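Local coordinates for protein response regulator (Pseudomonas putida, PDB 3HDV) that probably acts as a phosphorylation-dependent response regulator, its receiver domain, the part described here, relaying a two-component signal through a phosphorylatable aspartate, at residues D106-P111 and G115-L120; V35-A40 and R44-Y49; S66-I71 and M100-V105; V10-D15 and L25-R30; R72-S77 and L82-V87. One frame throughout, in Å; residues are numbered along the deposited sequence.

A receiver domain illustrates how one parallel sheet organises helices on both its faces. Contacts 1, 2, 4 and 5 each pack a helix on a strand, and contact 3 ties helix 67-75 to the turn before strand 106-109. Contacts 3 and 5 share helix 67-75, and their centres lie 5 Å apart. Contacts 1 and 2 occupy the outermost strands, their centres 21 Å apart. Contacts 2 and 4 meet through the neighbouring strands 33-37 and 9-13, contacts 1 and 5 through strands 106-109 and 83-88. Between those pairs runs strand 53-58, followed at once by Asp59, the predicted phosphorylation site. Contacts 1 and 3 both reach the second subunit.

Contact 1. Residues D106-P111 and G115-L120; sequences DFLLKP and GKLLEL
Leu108 and Leu120 reach toward each other tip to tip, CD1 of Leu108 lying 3.8 Å from CD1 of Leu120, in the apolar part of the contact between strand 106-109 and helix 115-120. The other Leu108 methyl, CD2, rests 4.1 Å from CB of Leu117. Lys116 runs out extended past Leu108, CG anti to its backbone N (chi1 179°), which carries CE to 4.0 Å from Leu108 CD1. Asp106 adds its own aliphatic carbon: CB sits 3.6 Å from CD1 of Leu120, the two side chains crossing at about a right angle.

The polar part is gathered on one oxygen. Asp106 OD1 accepts from Phe107 N at 2.8 Å, a donor on the anti side and 25° out of the carboxylate plane. Water 1 donates to Asp106 OD1 at 2.7 Å and itself accepts from Lys116 NZ at 2.8 Å, bridging two opposite charges that stop short of a salt bridge. NE2 of His101 of the second subunit is hydrogen-bonded to the same OD1, so the carboxylate belongs as much to the subunit interface as to this contact. An alanine at this position would probably leave that histidine and water 1 without their partner and break the water-mediated link to Lys116.

An edge strand running nearly antiparallel to the helix that follows it, at 164°, is the final beta-alpha step of the doubly wound receiver fold. Strand 106-109 meets helix 93-101 of the second subunit, consistent with the dimers formed by OmpR-like receivers.

Contact 2. Residues V35-A40 and R44-Y49; sequences VGADGA and RLYLHY
Val35 lies over one face of the Tyr46 ring in a CH-pi contact, CG2 standing 4.0 Å from the ring centroid and 18° off the ring normal. The methyl is displaced toward the rim, above CE1 and CZ. Val35 CG1 takes the outer end of the ring instead, 3.6 Å from Tyr46 OH. The backbone joins in as well: Gly36 O comes obliquely to 3.4 Å from Tyr46 CE2. Tyr46 reaches this seat with chi1 at -117°, away from the staggered values, and Leu11 of the adjacent strand also touches it.

This is the packing of an edge strand against the helix that follows it in a parallel alpha/beta sheet. Helix 40-49 carries the chain from strand 33-37 across strand 9-13 toward strand 53-58, and Gly39 occupies its N-cap position.

The polar contacts lie in the first turn of that helix. Arg44 N donates to Ala40 O at 2.9 Å, the regular helical bond. The Arg44 side chain, bent at chi3 (-69°), then curls back so that its guanidinium face stands over the same carbonyl, with Ala40 O 3.8 Å above the plane near its centre. Ala40 CB approaches the end of the group, 4.0 Å from Arg44 NH2. Salt bridges to Glu41 and Glu65 and a hydrogen bond to Thr73 hold the guanidinium, tying this helix to helix 67-75 and the loop before it.

Contact 3. Residues S66-I71 and M100-V105; sequences SGLDLI and MHLGVV
The first torsions of Leu102 and Ile71 turn the two side chains onto each other. In Leu102 CG stands anti to the carbonyl carbon (chi1 -61°), which sends the isobutyl group out from the end of helix 93-101 toward helix 67-75. In Ile71 it is the methyl CG2 that stands anti to the backbone N, and this branch meets Leu102, 3.8 Å from its CB and 3.9 Å from its CD1. The longer branch of Ile71 goes elsewhere: its CD1 lies 4.1 Å from CG1 of Val104, the side chains crossing at about a right angle.

Leu68, one turn earlier on the helix, completes the apolar seat. Its backbone position does not aim it at the other segment, but its end swings in, and CD1 touches Leu102 CD1 at 3.5 Å, tighter than usual for two methyl groups. Leu102 is thus held between neighbouring turns of helix 67-75.

The helix ends nearby are each defined by local geometry. Ser66 is the N-cap of helix 67-75, its OG accepting from Asp69 N at 3.2 Å with a nearly straight angle of 172°. At the end of helix 93-101, Gly103 takes a positive phi of 87°, a conformation in which a CB would press on the carbonyl oxygen of Leu102. The turn then carries Val104 inward beside strand 83-88.

Two helices lying side by side on one face of a parallel sheet, and meeting through the turn that leads into its last strand, are characteristic of the CheY-like receiver fold.

Contact 4. Residues V10-D15 and L25-R30; sequences VLVVDD and LYLKSR
Next to Leu27, the side chain that meets Val10 and Val12, the carbonyl oxygen of Tyr26 is gripped by two donors at the end of helix 17-29. Ser29 OG gives it a bond of 2.8 Å, arriving at a C=O...donor angle of 122°, and Arg30 N adds a weak one at 3.2 Å. Ser29 therefore turns its hydroxyl back on its own helix, and the last turn is closed locally. Arg30 also lays CG over one face of the Tyr26 ring, offset toward the rim.

Across the contact itself everything is apolar and rests on one methyl. Leu27 CD1 lies 3.7 Å from Val10 CG1 and is almost as near to Val12, 3.8 Å from its CG2. The two valines sit two residues apart on the strand and so point to the same face, while Leu11, between them, turns to the other and meets Tyr46 and Leu47 of helix 40-49. The touching branches of the two valines differ: in Val10 CG1 is anti to the backbone N (chi1 180°), whereas in Val12 the branch that touches, CG2, is anti to the carbonyl carbon.

The helix belongs to the beta-alpha-beta unit of strand 9-13, helix 17-29 and strand 33-37, and Leu27 also rests on Ala34 of strand 33-37, so one side chain touches both strands of the unit.

Beyond the strand come Asp14 and Asp15, an acidic pair where receiver domains usually bind their metal ion. On the outer side of the helix, Tyr26 and Ser29 pack against Leu25 and Tyr26 of the third subunit.

Contact 5. Residues R72-S77 and L82-V87; sequences RTIRAS and LSIIVV
Arg75 NH1 donates to Leu82 O at 2.7 Å, with an N-H...acceptor angle of 163°. The bond falls on a lone pair in the carbonyl plane, and the oxygen is only 3° out of the guanidinium plane. Arg75 NH2 reaches the same oxygen in a weak bond of 3.2 Å. Water 2 accepts weakly from Arg75 NH2 and more firmly from Ile84 N, at 3.0 Å, linking the arginine to the amide of Ile84. Arg75 NE is hydrogen-bonded to Leu102 O, beyond the segments.

The arginine gets there by a bend at chi2 (-62°), which folds its end toward the strand. One guanidinium face is then covered by Ile84, whose CD1 lies 3.7 Å from Arg75 NH2 and is offset toward the rim. A leucine in place of Arg75 would probably leave the carbonyl of Leu82 without its side-chain donors and let the turn before strand 83-88 shift.

Outside these polar bonds, Ile74 supplies the apolar packing. Its CG2 lies 4.1 Å from Leu82 CD2, and its CD1 is 4.2 Å from Ile84 CD1, on the sheet side of helix 67-75.

Strand 53-58, helix 67-75 and strand 83-88 form a beta-alpha-beta unit, and here its return is fixed by a charged group that serves backbone carbonyls. A flat cation bonded in its plane and covered on a face by a methyl has its rotation set, which is likely to hold the end of the helix in place against the start of the strand.

Contact 1. Residues D106-P111 and G115-L120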
# COMPACT_ATOMS: atom_id res chain seq x y z
N ASP B 106 8.44 17.15 5.96
CA ASP B 106 9.27 16.29 6.80
C ASP B 106 9.93 15.27 5.91
O ASP B 106 9.59 15.17 4.72
CB ASP B 106 8.42 15.56 7.85
CG ASP B 106 9.19 15.25 9.14
OD1 ASP B 106 10.47 15.20 9.18
OD2 ASP B 106 8.50 15.09 10.15
N PHE B 107 10.85 14.48 6.51
CA PHE B 107 11.68 13.53 5.78
C PHE B 107 11.61 12.30 6.67
O PHE B 107 12.22 12.28 7.73
CB PHE B 107 13.10 14.10 5.66
CG PHE B 107 14.07 13.30 4.82
CD1 PHE B 107 14.65 13.87 3.69
CD2 PHE B 107 14.49 12.01 5.19
CE1 PHE B 107 15.58 13.16 2.88
CE2 PHE B 107 15.42 11.27 4.40
CZ PHE B 107 15.97 11.86 3.25
N LEU B 108 10.89 11.27 6.24
CA LEU B 108 10.73 10.05 7.00
C LEU B 108 11.49 8.91 6.36
O LEU B 108 11.53 8.81 5.14
CB LEU B 108 9.25 9.67 7.05
CG LEU B 108 8.34 10.26 8.12
CD1 LEU B 108 8.56 11.69 8.34
CD2 LEU B 108 6.82 9.96 7.88
N LEU B 109 12.01 7.99 7.15
CA LEU B 109 12.66 6.80 6.59
C LEU B 109 11.71 5.62 6.56
O LEU B 109 10.88 5.44 7.46
CB LEU B 109 13.97 6.46 7.33
CG LEU B 109 15.11 7.50 7.34
CD1 LEU B 109 16.24 7.05 8.30
CD2 LEU B 109 15.67 7.67 5.95
N LYS B 110 11.80 4.83 5.50
CA LYS B 110 11.09 3.54 5.42
C LYS B 110 11.79 2.55 6.40
O LYS B 110 12.95 2.72 6.67
CB LYS B 110 11.10 3.02 3.96
CG LYS B 110 10.37 3.93 2.91
CD LYS B 110 10.53 3.40 1.50
CE LYS B 110 9.69 2.12 1.30
NZ LYS B 110 9.85 1.49 -0.08
N PRO B 111 11.06 1.56 6.96
CA PRO B 111 9.60 1.35 6.92
C PRO B 111 8.86 2.49 7.61
O PRO B 111 9.18 2.88 8.77
CB PRO B 111 9.39 0.02 7.68
CG PRO B 111 10.72 -0.57 7.86
CD PRO B 111 11.74 0.53 7.79
N GLY B 115 1.45 6.18 11.69
CA GLY B 115 0.80 7.07 12.61
C GLY B 115 1.42 8.44 12.51
O GLY B 115 0.69 9.43 12.44
N LYS B 116 2.75 8.52 12.51
CA LYS B 116 3.42 9.83 12.33
C LYS B 116 3.10 10.45 10.96
O LYS B 116 2.85 11.67 10.84
CB LYS B 116 4.93 9.70 12.48
CG LYS B 116 5.73 11.02 12.28
CD LYS B 116 7.23 10.69 12.11
CE LYS B 116 8.16 11.92 12.35
NZ LYS B 116 9.64 11.51 12.34
N LEU B 117 3.15 9.62 9.92
CA LEU B 117 2.76 10.11 8.57
C LEU B 117 1.37 10.76 8.55
O LEU B 117 1.20 11.85 8.01
CB LEU B 117 2.83 8.99 7.51
CG LEU B 117 2.50 9.38 6.06
CD1 LEU B 117 3.36 10.56 5.46
CD2 LEU B 117 2.66 8.12 5.15
N LEU B 118 0.39 10.06 9.09
CA LEU B 118 -0.96 10.57 9.11
C LEU B 118 -1.07 11.91 9.89
O LEU B 118 -1.75 12.86 9.46
CB LEU B 118 -1.91 9.48 9.62
CG LEU B 118 -3.41 9.73 9.58
CD1 LEU B 118 -3.97 9.65 8.12
CD2 LEU B 118 -4.22 8.83 10.66
N GLU B 119 -0.35 12.02 11.01
CA GLU B 119 -0.31 13.28 11.78
C GLU B 119 0.19 14.43 10.91
O GLU B 119 -0.42 15.49 10.88
CB GLU B 119 0.60 13.14 13.00
CG GLU B 119 -0.05 12.40 14.13
CD GLU B 119 0.86 12.22 15.33
OE1 GLU B 119 0.71 11.17 16.02
OE2 GLU B 119 1.74 13.09 15.57
N LEU B 120 1.31 14.22 10.20
CA LEU B 120 1.82 15.22 9.25
C LEU B 120 0.83 15.55 8.14
O LEU B 120 0.67 16.72 7.83
CB LEU B 120 3.15 14.77 8.63
CG LEU B 120 4.31 14.46 9.55
CD1 LEU B 120 5.45 13.79 8.74
CD2 LEU B 120 4.80 15.71 10.30
O HOH W 1 11.10 13.59 11.20

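Contact 2. Residues V35-A40 and R44-Y49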
# COMPACT_ATOMS: atom_id res chain seq x y z
N VAL B 35 -3.96 9.97 -5.13
CA VAL B 35 -3.74 9.45 -6.49
C VAL B 35 -2.26 9.15 -6.59
O VAL B 35 -1.50 9.64 -5.77
CB VAL B 35 -4.14 10.46 -7.58
CG1 VAL B 35 -5.71 10.50 -7.68
CG2 VAL B 35 -3.56 11.85 -7.31
N GLY B 36 -1.87 8.35 -7.57
CA GLY B 36 -0.48 7.89 -7.64
C GLY B 36 0.19 8.27 -8.93
O GLY B 36 -0.48 8.31 -9.97
N ALA B 37 1.48 8.54 -8.85
CA ALA B 37 2.34 8.80 -10.03
C ALA B 37 3.52 7.85 -9.92
O ALA B 37 4.04 7.62 -8.79
CB ALA B 37 2.85 10.22 -9.99
N ASP B 38 3.98 7.31 -11.05
CA ASP B 38 5.03 6.29 -11.02
C ASP B 38 6.43 6.81 -11.16
O ASP B 38 7.40 6.02 -11.32
CB ASP B 38 4.72 5.18 -12.04
CG ASP B 38 4.95 5.61 -13.51
OD1 ASP B 38 5.33 6.78 -13.80
OD2 ASP B 38 4.73 4.71 -14.39
N GLY B 39 6.60 8.12 -11.06
CA GLY B 39 7.93 8.73 -11.14
C GLY B 39 7.83 10.23 -11.32
O GLY B 39 6.70 10.77 -11.31
N ALA B 40 8.97 10.91 -11.49
CA ALA B 40 8.98 12.37 -11.53
C ALA B 40 8.14 12.96 -12.72
O ALA B 40 7.40 13.92 -12.53
CB ALA B 40 10.40 12.90 -11.55
N ARG B 44 4.91 15.41 -12.34
CA ARG B 44 4.80 16.78 -12.88
C ARG B 44 3.48 16.93 -13.73
O ARG B 44 2.76 17.92 -13.61
CB ARG B 44 6.05 17.14 -13.69
CG ARG B 44 7.25 17.54 -12.84
CD ARG B 44 8.42 18.02 -13.72
NE ARG B 44 8.95 16.89 -14.45
CZ ARG B 44 10.06 16.25 -14.09
NH1 ARG B 44 10.76 16.63 -13.02
NH2 ARG B 44 10.44 15.20 -14.79
N LEU B 45 3.13 15.90 -14.49
CA LEU B 45 1.83 15.87 -15.17
C LEU B 45 0.63 16.04 -14.23
O LEU B 45 -0.22 16.91 -14.47
CB LEU B 45 1.67 14.59 -15.99
CG LEU B 45 2.61 14.53 -17.20
CD1 LEU B 45 2.49 13.17 -17.85
CD2 LEU B 45 2.23 15.67 -18.22
N TYR B 46 0.56 15.21 -13.19
CA TYR B 46 -0.52 15.26 -12.25
C TYR B 46 -0.63 16.67 -11.66
O TYR B 46 -1.73 17.25 -11.59
CB TYR B 46 -0.33 14.21 -11.12
CG TYR B 46 -1.43 13.18 -11.12
CD1 TYR B 46 -2.73 13.60 -11.07
CD2 TYR B 46 -1.17 11.81 -11.22
CE1 TYR B 46 -3.78 12.71 -11.09
CE2 TYR B 46 -2.27 10.87 -11.22
CZ TYR B 46 -3.56 11.37 -11.14
OH TYR B 46 -4.71 10.59 -11.17
N LEU B 47 0.52 17.21 -11.26
CA LEU B 47 0.56 18.54 -10.66
C LEU B 47 0.02 19.62 -11.61
O LEU B 47 -0.72 20.51 -11.18
CB LEU B 47 1.97 18.90 -10.19
CG LEU B 47 2.49 18.08 -8.99
CD1 LEU B 47 3.94 18.42 -8.75
CD2 LEU B 47 1.66 18.34 -7.76
N HIS B 48 0.39 19.52 -12.88
CA HIS B 48 -0.02 20.47 -13.90
C HIS B 48 -1.55 20.41 -14.19
O HIS B 48 -2.22 21.45 -14.20
CB HIS B 48 0.83 20.28 -15.16
CG HIS B 48 0.66 21.37 -16.16
ND1 HIS B 48 -0.39 21.42 -17.04
CD2 HIS B 48 1.38 22.51 -16.37
CE1 HIS B 48 -0.32 22.52 -17.76
NE2 HIS B 48 0.75 23.20 -17.38
N TYR B 49 -2.11 19.21 -14.34
CA TYR B 49 -3.47 19.03 -14.82
C TYR B 49 -4.51 18.81 -13.72
O TYR B 49 -5.70 18.76 -13.99
CB TYR B 49 -3.53 17.87 -15.82
CG TYR B 49 -2.72 18.13 -17.06
CD1 TYR B 49 -3.20 18.98 -18.09
CD2 TYR B 49 -1.47 17.56 -17.22
CE1 TYR B 49 -2.43 19.24 -19.22
CE2 TYR B 49 -0.70 17.80 -18.37
CZ TYR B 49 -1.20 18.64 -19.38
OH TYR B 49 -0.41 18.92 -20.48

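Contact 3. Residues S66-I71 and M100-V105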
# COMPACT_ATOMS: atom_id res chain seq x y z
N SER B 66 15.20 10.90 -9.91
CA SER B 66 15.16 10.71 -8.46
C SER B 66 14.16 11.68 -7.81
O SER B 66 13.74 12.68 -8.43
CB SER B 66 16.55 10.93 -7.87
OG SER B 66 16.80 12.32 -7.81
N GLY B 67 13.79 11.40 -6.55
CA GLY B 67 12.91 12.30 -5.80
C GLY B 67 13.56 13.64 -5.55
O GLY B 67 12.87 14.68 -5.52
N LEU B 68 14.88 13.67 -5.37
CA LEU B 68 15.52 14.95 -5.16
C LEU B 68 15.40 15.87 -6.42
O LEU B 68 15.08 17.06 -6.30
CB LEU B 68 16.98 14.80 -4.75
CG LEU B 68 17.92 15.98 -4.74
CD1 LEU B 68 17.42 17.10 -3.90
CD2 LEU B 68 19.35 15.54 -4.32
N ASP B 69 15.64 15.32 -7.59
CA ASP B 69 15.51 16.10 -8.83
C ASP B 69 14.06 16.55 -9.01
O ASP B 69 13.82 17.68 -9.43
CB ASP B 69 15.94 15.27 -10.04
CG ASP B 69 17.45 15.20 -10.21
OD1 ASP B 69 18.16 16.08 -9.71
OD2 ASP B 69 17.92 14.27 -10.88
N LEU B 70 13.08 15.69 -8.71
CA LEU B 70 11.68 16.07 -8.83
C LEU B 70 11.36 17.25 -7.94
O LEU B 70 10.76 18.24 -8.38
CB LEU B 70 10.75 14.89 -8.52
CG LEU B 70 9.27 15.20 -8.23
CD1 LEU B 70 8.56 15.79 -9.50
CD2 LEU B 70 8.51 13.97 -7.76
N ILE B 71 11.76 17.19 -6.68
CA ILE B 71 11.57 18.29 -5.76
C ILE B 71 12.20 19.60 -6.26
O ILE B 71 11.57 20.66 -6.19
CB ILE B 71 12.07 17.92 -4.30
CG1 ILE B 71 11.23 16.74 -3.79
CG2 ILE B 71 11.98 19.12 -3.38
CD1 ILE B 71 11.75 16.06 -2.50
N MSE B 100 16.27 18.76 2.84
CA MSE B 100 15.76 19.68 3.86
C MSE B 100 15.95 21.17 3.46
O MSE B 100 15.10 22.00 3.77
CB MSE B 100 16.33 19.33 5.26
CG MSE B 100 15.88 17.94 5.82
SE MSE B 100 13.93 18.04 6.28
CE MSE B 100 14.17 19.14 7.92
N HIS B 101 17.05 21.51 2.79
CA HIS B 101 17.19 22.88 2.27
C HIS B 101 16.14 23.25 1.24
O HIS B 101 15.86 24.44 1.05
CB HIS B 101 18.56 23.12 1.62
CG HIS B 101 19.69 23.27 2.59
ND1 HIS B 101 19.78 24.32 3.48
CD2 HIS B 101 20.85 22.57 2.71
CE1 HIS B 101 20.92 24.24 4.14
NE2 HIS B 101 21.61 23.21 3.67
N LEU B 102 15.60 22.23 0.56
CA LEU B 102 14.47 22.43 -0.35
C LEU B 102 13.10 22.62 0.35
O LEU B 102 12.09 22.83 -0.31
CB LEU B 102 14.42 21.35 -1.45
CG LEU B 102 15.66 21.31 -2.36
CD1 LEU B 102 15.75 20.06 -3.21
CD2 LEU B 102 15.77 22.57 -3.23
N GLY B 103 13.05 22.56 1.67
CA GLY B 103 11.85 23.01 2.37
C GLY B 103 10.75 21.97 2.54
O GLY B 103 9.57 22.33 2.74
N VAL B 104 11.08 20.68 2.53
CA VAL B 104 10.03 19.67 2.65
C VAL B 104 9.32 19.79 4.01
O VAL B 104 9.88 20.30 4.95
CB VAL B 104 10.56 18.24 2.34
CG1 VAL B 104 11.14 18.19 0.94
CG2 VAL B 104 11.60 17.76 3.40
N VAL B 105 8.08 19.33 4.11
CA VAL B 105 7.35 19.29 5.41
C VAL B 105 8.07 18.36 6.41
O VAL B 105 8.25 18.71 7.58
CB VAL B 105 5.92 18.77 5.17
CG1 VAL B 105 5.14 18.43 6.51
CG2 VAL B 105 5.15 19.81 4.31

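Contact 4. Residues V10-D15 and L25-R30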
# COMPACT_ATOMS: atom_id res chain seq x y z
N VAL B 10 -4.12 13.93 -2.10
CA VAL B 10 -2.67 13.65 -1.89
C VAL B 10 -2.13 12.96 -3.13
O VAL B 10 -2.76 12.06 -3.60
CB VAL B 10 -2.43 12.75 -0.60
CG1 VAL B 10 -0.92 12.44 -0.36
CG2 VAL B 10 -2.97 13.50 0.66
N LEU B 11 -1.00 13.43 -3.68
CA LEU B 11 -0.35 12.70 -4.77
C LEU B 11 0.77 11.82 -4.17
O LEU B 11 1.70 12.31 -3.55
CB LEU B 11 0.32 13.66 -5.72
CG LEU B 11 1.19 13.09 -6.85
CD1 LEU B 11 0.33 12.32 -7.87
CD2 LEU B 11 1.92 14.29 -7.53
N VAL B 12 0.70 10.53 -4.41
CA VAL B 12 1.75 9.62 -3.91
C VAL B 12 2.67 9.24 -5.07
O VAL B 12 2.23 8.63 -6.03
CB VAL B 12 1.13 8.33 -3.35
CG1 VAL B 12 2.25 7.32 -2.93
CG2 VAL B 12 0.21 8.67 -2.12
N VAL B 13 3.95 9.56 -4.96
CA VAL B 13 4.87 9.29 -6.06
C VAL B 13 5.84 8.18 -5.64
O VAL B 13 6.58 8.33 -4.67
CB VAL B 13 5.68 10.57 -6.40
CG1 VAL B 13 6.67 10.36 -7.56
CG2 VAL B 13 4.71 11.77 -6.58
N ASP B 14 5.85 7.09 -6.41
CA ASP B 14 6.77 5.98 -6.16
C ASP B 14 6.84 5.11 -7.39
O ASP B 14 5.81 4.81 -8.02
CB ASP B 14 6.22 5.17 -4.96
CG ASP B 14 7.21 4.16 -4.43
OD1 ASP B 14 8.27 3.90 -5.07
OD2 ASP B 14 6.90 3.64 -3.34
N ASP B 15 8.04 4.63 -7.75
CA ASP B 15 8.09 3.72 -8.89
C ASP B 15 7.75 2.28 -8.49
O ASP B 15 7.54 1.41 -9.31
CB ASP B 15 9.40 3.88 -9.69
CG ASP B 15 10.65 3.50 -8.88
OD1 ASP B 15 10.55 3.33 -7.67
OD2 ASP B 15 11.76 3.36 -9.47
N LEU B 25 -4.21 3.21 -0.49
CA LEU B 25 -5.22 2.51 0.30
C LEU B 25 -5.25 3.01 1.77
O LEU B 25 -6.32 3.20 2.35
CB LEU B 25 -4.96 0.99 0.28
CG LEU B 25 -5.90 0.16 1.15
CD1 LEU B 25 -7.35 0.28 0.61
CD2 LEU B 25 -5.42 -1.30 1.20
N TYR B 26 -4.08 3.17 2.37
CA TYR B 26 -4.00 3.63 3.74
C TYR B 26 -4.63 5.01 3.85
O TYR B 26 -5.50 5.22 4.70
CB TYR B 26 -2.56 3.60 4.27
CG TYR B 26 -2.47 3.90 5.76
CD1 TYR B 26 -2.66 2.89 6.71
CD2 TYR B 26 -2.22 5.21 6.23
CE1 TYR B 26 -2.61 3.16 8.10
CE2 TYR B 26 -2.16 5.50 7.61
CZ TYR B 26 -2.35 4.47 8.54
OH TYR B 26 -2.27 4.74 9.90
N LEU B 27 -4.24 5.94 2.96
CA LEU B 27 -4.83 7.30 2.95
C LEU B 27 -6.33 7.28 2.77
O LEU B 27 -7.07 7.91 3.54
CB LEU B 27 -4.16 8.19 1.89
CG LEU B 27 -2.70 8.50 2.22
CD1 LEU B 27 -1.94 9.10 0.99
CD2 LEU B 27 -2.61 9.46 3.43
N LYS B 28 -6.78 6.53 1.76
CA LYS B 28 -8.24 6.33 1.56
C LYS B 28 -8.96 5.65 2.75
O LYS B 28 -10.05 6.10 3.14
CB LYS B 28 -8.55 5.70 0.18
CG LYS B 28 -8.04 6.56 -1.06
CD LYS B 28 -8.63 5.98 -2.37
CE LYS B 28 -8.23 6.73 -3.59
NZ LYS B 28 -8.81 6.09 -4.85
N SER B 29 -8.36 4.64 3.37
CA SER B 29 -8.99 3.99 4.54
C SER B 29 -9.19 4.98 5.70
O SER B 29 -10.01 4.73 6.59
CB SER B 29 -8.20 2.78 5.04
OG SER B 29 -7.06 3.18 5.76
N ARG B 30 -8.43 6.09 5.68
CA ARG B 30 -8.50 7.15 6.71
C ARG B 30 -9.28 8.36 6.22
O ARG B 30 -9.18 9.43 6.82
CB ARG B 30 -7.10 7.57 7.16
CG ARG B 30 -6.28 6.45 7.82
CD ARG B 30 -7.03 5.88 9.01
NE ARG B 30 -7.21 6.90 10.04
CZ ARG B 30 -8.00 6.80 11.12
NH1 ARG B 30 -8.72 5.69 11.35
NH2 ARG B 30 -8.06 7.82 11.97

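Contact 5. Residues R72-S77 and L82-V87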
# COMPACT_ATOMS: atom_id res chain seq x y z
N ARG B 72 13.42 19.53 -6.75
CA ARG B 72 14.08 20.71 -7.31
C ARG B 72 13.27 21.33 -8.44
O ARG B 72 13.09 22.54 -8.48
CB ARG B 72 15.45 20.33 -7.88
CG ARG B 72 16.59 20.49 -6.93
CD ARG B 72 17.69 19.56 -7.40
NE ARG B 72 18.81 19.54 -6.48
CZ ARG B 72 19.79 18.64 -6.53
NH1 ARG B 72 19.77 17.69 -7.44
NH2 ARG B 72 20.78 18.71 -5.65
N THR B 73 12.76 20.52 -9.37
CA THR B 73 11.96 21.13 -10.45
C THR B 73 10.65 21.73 -9.92
O THR B 73 10.16 22.75 -10.46
CB THR B 73 11.65 20.18 -11.59
OG1 THR B 73 10.76 19.15 -11.15
CG2 THR B 73 12.92 19.62 -12.17
N ILE B 74 10.06 21.09 -8.90
CA ILE B 74 8.85 21.66 -8.30
C ILE B 74 9.13 23.05 -7.69
O ILE B 74 8.38 23.98 -7.89
CB ILE B 74 8.15 20.71 -7.27
CG1 ILE B 74 7.60 19.48 -7.99
CG2 ILE B 74 7.00 21.44 -6.56
CD1 ILE B 74 7.22 18.32 -7.06
N ARG B 75 10.23 23.18 -6.96
CA ARG B 75 10.54 24.41 -6.27
C ARG B 75 10.91 25.53 -7.24
O ARG B 75 10.92 26.69 -6.85
CB ARG B 75 11.68 24.21 -5.22
CG ARG B 75 11.30 23.32 -4.04
CD ARG B 75 10.16 23.88 -3.23
NE ARG B 75 9.89 23.05 -2.06
CZ ARG B 75 8.70 22.59 -1.72
NH1 ARG B 75 7.63 22.91 -2.47
NH2 ARG B 75 8.55 21.82 -0.63
N ALA B 76 11.26 25.16 -8.47
CA ALA B 76 11.57 26.13 -9.52
C ALA B 76 10.34 26.45 -10.40
O ALA B 76 10.44 27.24 -11.31
CB ALA B 76 12.74 25.61 -10.40
N SER B 77 9.18 25.84 -10.11
CA SER B 77 7.97 25.93 -10.95
C SER B 77 6.89 26.81 -10.30
O SER B 77 7.08 27.36 -9.22
CB SER B 77 7.39 24.54 -11.17
OG SER B 77 6.53 24.19 -10.08
N LEU B 82 4.15 23.97 -3.03
CA LEU B 82 3.58 22.64 -2.77
C LEU B 82 4.17 21.99 -1.50
O LEU B 82 5.39 21.88 -1.36
CB LEU B 82 3.80 21.71 -3.95
CG LEU B 82 3.24 20.27 -3.81
CD1 LEU B 82 1.72 20.21 -3.85
CD2 LEU B 82 3.82 19.43 -4.93
N SER B 83 3.29 21.61 -0.59
CA SER B 83 3.66 20.80 0.56
C SER B 83 4.18 19.41 0.15
O SER B 83 3.49 18.69 -0.56
CB SER B 83 2.42 20.59 1.40
OG SER B 83 2.17 21.79 2.06
N ILE B 84 5.36 19.06 0.62
CA ILE B 84 5.98 17.79 0.24
C ILE B 84 6.48 17.10 1.50
O ILE B 84 7.15 17.71 2.34
CB ILE B 84 7.13 18.02 -0.75
CG1 ILE B 84 6.59 18.67 -2.03
CG2 ILE B 84 7.90 16.72 -1.10
CD1 ILE B 84 7.73 19.06 -2.95
N ILE B 85 6.12 15.82 1.61
CA ILE B 85 6.61 14.93 2.66
C ILE B 85 7.45 13.84 1.90
O ILE B 85 6.97 13.21 0.96
CB ILE B 85 5.48 14.26 3.45
CG1 ILE B 85 4.67 15.27 4.26
CG2 ILE B 85 6.08 13.10 4.39
CD1 ILE B 85 3.39 14.71 4.80
N VAL B 86 8.70 13.68 2.30
CA VAL B 86 9.60 12.65 1.75
C VAL B 86 9.46 11.40 2.62
O VAL B 86 9.55 11.48 3.86
CB VAL B 86 11.02 13.16 1.68
CG1 VAL B 86 12.05 12.01 1.39
CG2 VAL B 86 11.10 14.30 0.54
N VAL B 87 9.18 10.28 1.97
CA VAL B 87 9.29 8.94 2.59
C VAL B 87 10.33 8.12 1.84
O VAL B 87 10.03 7.57 0.77
CB VAL B 87 7.91 8.26 2.74
CG1 VAL B 87 8.05 6.90 3.48
CG2 VAL B 87 6.94 9.21 3.59
O HOH W 2 6.94 21.46 1.55